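Local coordinates for protein Beta/alpha-amylase (Paenibacillus polymyxa, PDB 3VOC) that hydrolyses alpha-1,4-glucosidic linkages of starch, its N-terminal beta-amylase domain removing successive maltose units from the non-reducing chain ends, at residues Y155-P167 with Y249-G261. Residues are numbered along the deposited sequence; the frame is centred on the assembly and turned at random.
Sequences YLSGGPSGELRYP and YQSVLEKHLGVIG
The hydroxyl of Tyr-166 gives its proton to the backbone carbonyl of Tyr-249: OH to O is 2.6 Å, the hydroxyl approaching a lone pair within the plane of that carbonyl. This bond pins the loop that follows strand 153-156 of the (beta/alpha)8 barrel, the loop bearing Glu-163, the predicted proton donor, to helix 240-268. The same two tyrosines form an offset stack, with centroids 3.9 Å apart and planes only 2° from parallel. Tyr-249 CE1 lies over the centre of the Tyr-166 ring, and the side chains run in opposite directions; the Tyr-249 hydroxyl is itself held by Ala-299 O and Gln-184 N. On the opposite face of Tyr-166, Leu-253 CD2 makes a CH-pi contact 4.2 Å from the ring centroid, so the ring is sandwiched.

Farther along the helix, Leu-253, His-256 and Leu-257 receive Leu-164 of the loop, whose CG is anti to the backbone N (chi1 -179°), which sends both methyls to the helix surface: CD1 reaches Leu-253 O and the edge of His-256, while CD2 meets Leu-257 CD1 at 4.0 Å. Arg-165 instead points its CB away from the helix, and its NE makes a salt bridge to Glu-163 OE1, 2.8 Å, N-H...O 172°, within the guanidinium plane; Ser-281 OG is a second partner of that oxygen. Such a grip probably helps position the carboxylate. At the strand end, Leu-156 CD1 packs on Ile-260 CG1, and Ile-260 CD1 touches Gly-158 CA. His-256 NE2 lies 2.8 Å from a water, which donates a weak bond to Ser-157 O.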
loop_
_atom_site.group_PDB
_atom_site.type_symbol
_atom_site.label_atom_id
_atom_site.label_comp_id
_atom_site.label_asym_id
_atom_site.label_seq_id
_atom_site.Cartn_x
_atom_site.Cartn_y
_atom_site.Cartn_z
ATOM N N TYR A 155 5.794 0.733 9.348
ATOM C CA TYR A 155 5.202 0.360 8.056
ATOM C C TYR A 155 6.125 0.697 6.893
ATOM O O TYR A 155 6.862 1.695 6.935
ATOM C CB TYR A 155 3.812 1.011 7.841
ATOM C CG TYR A 155 2.720 0.453 8.758
ATOM C CD1 TYR A 155 2.633 -0.922 9.030
ATOM C CD2 TYR A 155 1.772 1.294 9.353
ATOM C CE1 TYR A 155 1.640 -1.443 9.895
ATOM C CE2 TYR A 155 0.772 0.786 10.202
ATOM C CZ TYR A 155 0.707 -0.584 10.467
ATOM O OH TYR A 155 -0.275 -1.098 11.317
ATOM N N LEU A 156 6.074 -0.137 5.851
ATOM C CA LEU A 156 6.773 0.149 4.607
ATOM C C LEU A 156 5.741 0.555 3.577
ATOM O O LEU A 156 4.569 0.162 3.693
ATOM C CB LEU A 156 7.501 -1.096 4.110
ATOM C CG LEU A 156 8.449 -1.751 5.110
ATOM C CD1 LEU A 156 9.139 -2.932 4.445
ATOM C CD2 LEU A 156 9.466 -0.749 5.707
ATOM N N SER A 157 6.178 1.313 2.568
ATOM C CA SER A 157 5.367 1.623 1.402
ATOM C C SER A 157 5.797 0.736 0.223
ATOM O O SER A 157 6.932 0.833 -0.282
ATOM C CB SER A 157 5.506 3.107 1.041
ATOM O OG SER A 157 4.903 3.376 -0.212
ATOM N N GLY A 158 4.890 -0.133 -0.212
ATOM C CA GLY A 158 5.183 -1.067 -1.308
ATOM C C GLY A 158 4.894 -0.515 -2.695
ATOM O O GLY A 158 5.106 -1.203 -3.689
ATOM N N GLY A 159 4.401 0.715 -2.765
ATOM C CA GLY A 159 4.074 1.344 -4.051
ATOM C C GLY A 159 3.138 2.532 -3.895
ATOM O O GLY A 159 3.077 3.141 -2.811
ATOM N N PRO A 160 2.422 2.888 -4.978
ATOM C CA PRO A 160 1.546 4.061 -4.981
ATOM C C PRO A 160 0.618 4.070 -3.779
ATOM O O PRO A 160 0.091 3.015 -3.365
ATOM C CB PRO A 160 0.738 3.903 -6.272
ATOM C CG PRO A 160 1.658 3.059 -7.189
ATOM C CD PRO A 160 2.352 2.134 -6.252
ATOM N N SER A 161 0.429 5.260 -3.219
ATOM C CA SER A 161 -0.427 5.446 -2.028
ATOM C C SER A 161 -0.078 4.543 -0.845
ATOM O O SER A 161 -0.947 4.222 -0.032
ATOM C CB SER A 161 -1.917 5.316 -2.397
ATOM O OG SER A 161 -2.304 6.391 -3.245
ATOM N N GLY A 162 1.187 4.153 -0.730
ATOM C CA GLY A 162 1.624 3.301 0.366
ATOM C C GLY A 162 1.164 1.852 0.286
ATOM O O GLY A 162 1.191 1.135 1.288
ATOM N N GLU A 163 0.782 1.407 -0.910
ATOM C CA GLU A 163 0.228 0.078 -1.100
ATOM C C GLU A 163 1.071 -0.748 -2.044
ATOM O O GLU A 163 1.587 -0.236 -3.037
ATOM C CB GLU A 163 -1.196 0.202 -1.648
ATOM C CG GLU A 163 -2.131 0.903 -0.672
ATOM C CD GLU A 163 -3.516 1.174 -1.263
ATOM O OE1 GLU A 163 -3.676 1.184 -2.511
ATOM O OE2 GLU A 163 -4.451 1.360 -0.459
ATOM N N LEU A 164 1.215 -2.034 -1.752
ATOM C CA LEU A 164 1.927 -2.906 -2.673
ATOM C C LEU A 164 1.024 -3.210 -3.869
ATOM O O LEU A 164 0.243 -4.178 -3.859
ATOM C CB LEU A 164 2.401 -4.187 -1.971
ATOM C CG LEU A 164 3.185 -5.221 -2.787
ATOM C CD1 LEU A 164 4.658 -4.808 -2.959
ATOM C CD2 LEU A 164 3.112 -6.593 -2.121
ATOM N N ARG A 165 1.133 -2.375 -4.898
ATOM C CA ARG A 165 0.345 -2.536 -6.117
ATOM C C ARG A 165 0.977 -1.712 -7.228
ATOM O O ARG A 165 1.908 -0.934 -6.977
ATOM C CB ARG A 165 -1.116 -2.090 -5.906
ATOM C CG ARG A 165 -1.282 -0.595 -5.568
ATOM C CD ARG A 165 -2.731 -0.167 -5.763
ATOM N NE ARG A 165 -3.007 1.180 -5.257
ATOM C CZ ARG A 165 -2.926 2.297 -5.977
ATOM N NH1 ARG A 165 -2.523 2.264 -7.255
ATOM N NH2 ARG A 165 -3.232 3.464 -5.410
ATOM N N TYR A 166 0.466 -1.892 -8.444
ATOM C CA TYR A 166 0.779 -1.020 -9.567
ATOM C C TYR A 166 -0.087 0.226 -9.503
ATOM O O TYR A 166 -1.123 0.194 -8.859
ATOM C CB TYR A 166 0.507 -1.746 -10.875
ATOM C CG TYR A 166 1.498 -2.859 -11.134
ATOM C CD1 TYR A 166 2.730 -2.587 -11.744
ATOM C CD2 TYR A 166 1.202 -4.180 -10.786
ATOM C CE1 TYR A 166 3.657 -3.592 -11.990
ATOM C CE2 TYR A 166 2.128 -5.206 -11.017
ATOM C CZ TYR A 166 3.354 -4.898 -11.631
ATOM O OH TYR A 166 4.275 -5.892 -11.897
ATOM N N PRO A 167 0.324 1.322 -10.178
ATOM C CA PRO A 167 -0.478 2.546 -10.200
ATOM C C PRO A 167 -1.607 2.437 -11.240
ATOM O O PRO A 167 -1.680 3.223 -12.193
ATOM C CB PRO A 167 0.534 3.607 -10.614
ATOM C CG PRO A 167 1.464 2.858 -11.552
ATOM C CD PRO A 167 1.625 1.510 -10.860
ATOM N N TYR A 249 3.260 -10.601 -13.616
ATOM C CA TYR A 249 2.875 -9.248 -13.225
ATOM C C TYR A 249 2.836 -9.164 -11.692
ATOM O O TYR A 249 3.420 -8.248 -11.092
ATOM C CB TYR A 249 1.512 -8.964 -13.840
ATOM C CG TYR A 249 1.013 -7.536 -13.794
ATOM C CD1 TYR A 249 1.758 -6.480 -14.344
ATOM C CD2 TYR A 249 -0.242 -7.249 -13.244
ATOM C CE1 TYR A 249 1.244 -5.165 -14.336
ATOM C CE2 TYR A 249 -0.749 -5.952 -13.223
ATOM C CZ TYR A 249 -0.005 -4.916 -13.766
ATOM O OH TYR A 249 -0.521 -3.629 -13.714
ATOM N N GLN A 250 2.192 -10.150 -11.068
ATOM C CA GLN A 250 2.175 -10.257 -9.605
ATOM C C GLN A 250 3.563 -10.531 -9.022
ATOM O O GLN A 250 3.926 -9.923 -7.999
ATOM C CB GLN A 250 1.167 -11.305 -9.113
ATOM C CG GLN A 250 1.161 -11.432 -7.570
ATOM C CD GLN A 250 0.012 -12.255 -7.028
ATOM O OE1 GLN A 250 -1.137 -12.082 -7.434
ATOM N NE2 GLN A 250 0.318 -13.153 -6.084
ATOM N N SER A 251 4.341 -11.413 -9.667
ATOM C CA SER A 251 5.695 -11.765 -9.166
ATOM C C SER A 251 6.643 -10.562 -8.994
ATOM O O SER A 251 7.494 -10.554 -8.084
ATOM C CB SER A 251 6.367 -12.859 -10.023
ATOM O OG SER A 251 6.908 -12.313 -11.227
ATOM N N VAL A 252 6.498 -9.557 -9.862
ATOM C CA VAL A 252 7.243 -8.301 -9.748
ATOM C C VAL A 252 6.980 -7.602 -8.398
ATOM O O VAL A 252 7.927 -7.183 -7.713
ATOM C CB VAL A 252 6.962 -7.357 -10.952
ATOM C CG1 VAL A 252 7.568 -5.970 -10.742
ATOM C CG2 VAL A 252 7.508 -7.966 -12.250
ATOM N N LEU A 253 5.713 -7.487 -8.018
ATOM C CA LEU A 253 5.352 -6.969 -6.693
ATOM C C LEU A 253 5.878 -7.853 -5.572
ATOM O O LEU A 253 6.372 -7.350 -4.556
ATOM C CB LEU A 253 3.831 -6.818 -6.558
ATOM C CG LEU A 253 3.154 -5.867 -7.552
ATOM C CD1 LEU A 253 1.627 -5.959 -7.404
ATOM C CD2 LEU A 253 3.635 -4.416 -7.338
ATOM N N GLU A 254 5.772 -9.168 -5.752
ATOM C CA GLU A 254 6.214 -10.100 -4.707
ATOM C C GLU A 254 7.722 -9.991 -4.469
ATOM O O GLU A 254 8.173 -9.959 -3.322
ATOM C CB GLU A 254 5.835 -11.542 -5.044
ATOM C CG GLU A 254 4.331 -11.789 -5.048
ATOM C CD GLU A 254 3.959 -13.105 -5.705
ATOM O OE1 GLU A 254 4.623 -13.509 -6.674
ATOM O OE2 GLU A 254 2.986 -13.731 -5.267
ATOM N N LYS A 255 8.497 -9.916 -5.551
ATOM C CA LYS A 255 9.942 -9.762 -5.410
ATOM C C LYS A 255 10.281 -8.423 -4.746
ATOM O O LYS A 255 11.176 -8.344 -3.894
ATOM C CB LYS A 255 10.658 -9.880 -6.756
ATOM C CG LYS A 255 12.180 -9.743 -6.616
ATOM C CD LYS A 255 12.910 -10.130 -7.896
ATOM C CE LYS A 255 14.424 -9.969 -7.732
ATOM N NZ LYS A 255 15.139 -10.047 -9.046
ATOM N N HIS A 256 9.528 -7.387 -5.108
ATOM C CA HIS A 256 9.711 -6.078 -4.514
ATOM C C HIS A 256 9.467 -6.142 -2.998
ATOM O O HIS A 256 10.243 -5.592 -2.220
ATOM C CB HIS A 256 8.763 -5.077 -5.184
ATOM C CG HIS A 256 8.913 -3.670 -4.689
ATOM N ND1 HIS A 256 10.102 -2.978 -4.760
ATOM C CD2 HIS A 256 8.012 -2.820 -4.146
ATOM C CE1 HIS A 256 9.933 -1.768 -4.257
ATOM N NE2 HIS A 256 8.673 -1.647 -3.874
ATOM N N LEU A 257 8.388 -6.820 -2.595
ATOM C CA LEU A 257 8.079 -6.979 -1.171
ATOM C C LEU A 257 9.244 -7.657 -0.453
ATOM O O LEU A 257 9.633 -7.243 0.644
ATOM C CB LEU A 257 6.802 -7.793 -0.974
ATOM C CG LEU A 257 6.242 -7.878 0.451
ATOM C CD1 LEU A 257 5.716 -6.508 0.903
ATOM C CD2 LEU A 257 5.122 -8.944 0.502
ATOM N N GLY A 258 9.785 -8.701 -1.081
ATOM C CA GLY A 258 10.958 -9.419 -0.560
ATOM C C GLY A 258 12.162 -8.502 -0.372
ATOM O O GLY A 258 12.852 -8.543 0.661
ATOM N N VAL A 259 12.424 -7.683 -1.382
ATOM C CA VAL A 259 13.564 -6.780 -1.359
ATOM C C VAL A 259 13.418 -5.724 -0.247
ATOM O O VAL A 259 14.332 -5.530 0.545
ATOM C CB VAL A 259 13.757 -6.107 -2.741
ATOM C CG1 VAL A 259 14.733 -4.931 -2.647
ATOM C CG2 VAL A 259 14.238 -7.142 -3.761
ATOM N N ILE A 260 12.261 -5.063 -0.182
ATOM C CA ILE A 260 12.066 -3.982 0.793
ATOM C C ILE A 260 11.917 -4.536 2.203
ATOM O O ILE A 260 12.370 -3.925 3.163
ATOM C CB ILE A 260 10.921 -3.002 0.396
ATOM C CG1 ILE A 260 9.545 -3.672 0.493
ATOM C CG2 ILE A 260 11.197 -2.470 -1.020
ATOM C CD1 ILE A 260 8.353 -2.751 0.144
ATOM N N GLY A 261 11.318 -5.719 2.311
ATOM C CA GLY A 261 11.190 -6.398 3.593
ATOM C C GLY A 261 12.560 -6.745 4.164
ATOM O O GLY A 261 12.808 -6.560 5.348
HETATM O O HOH W 1 7.693 0.961 -3.645
#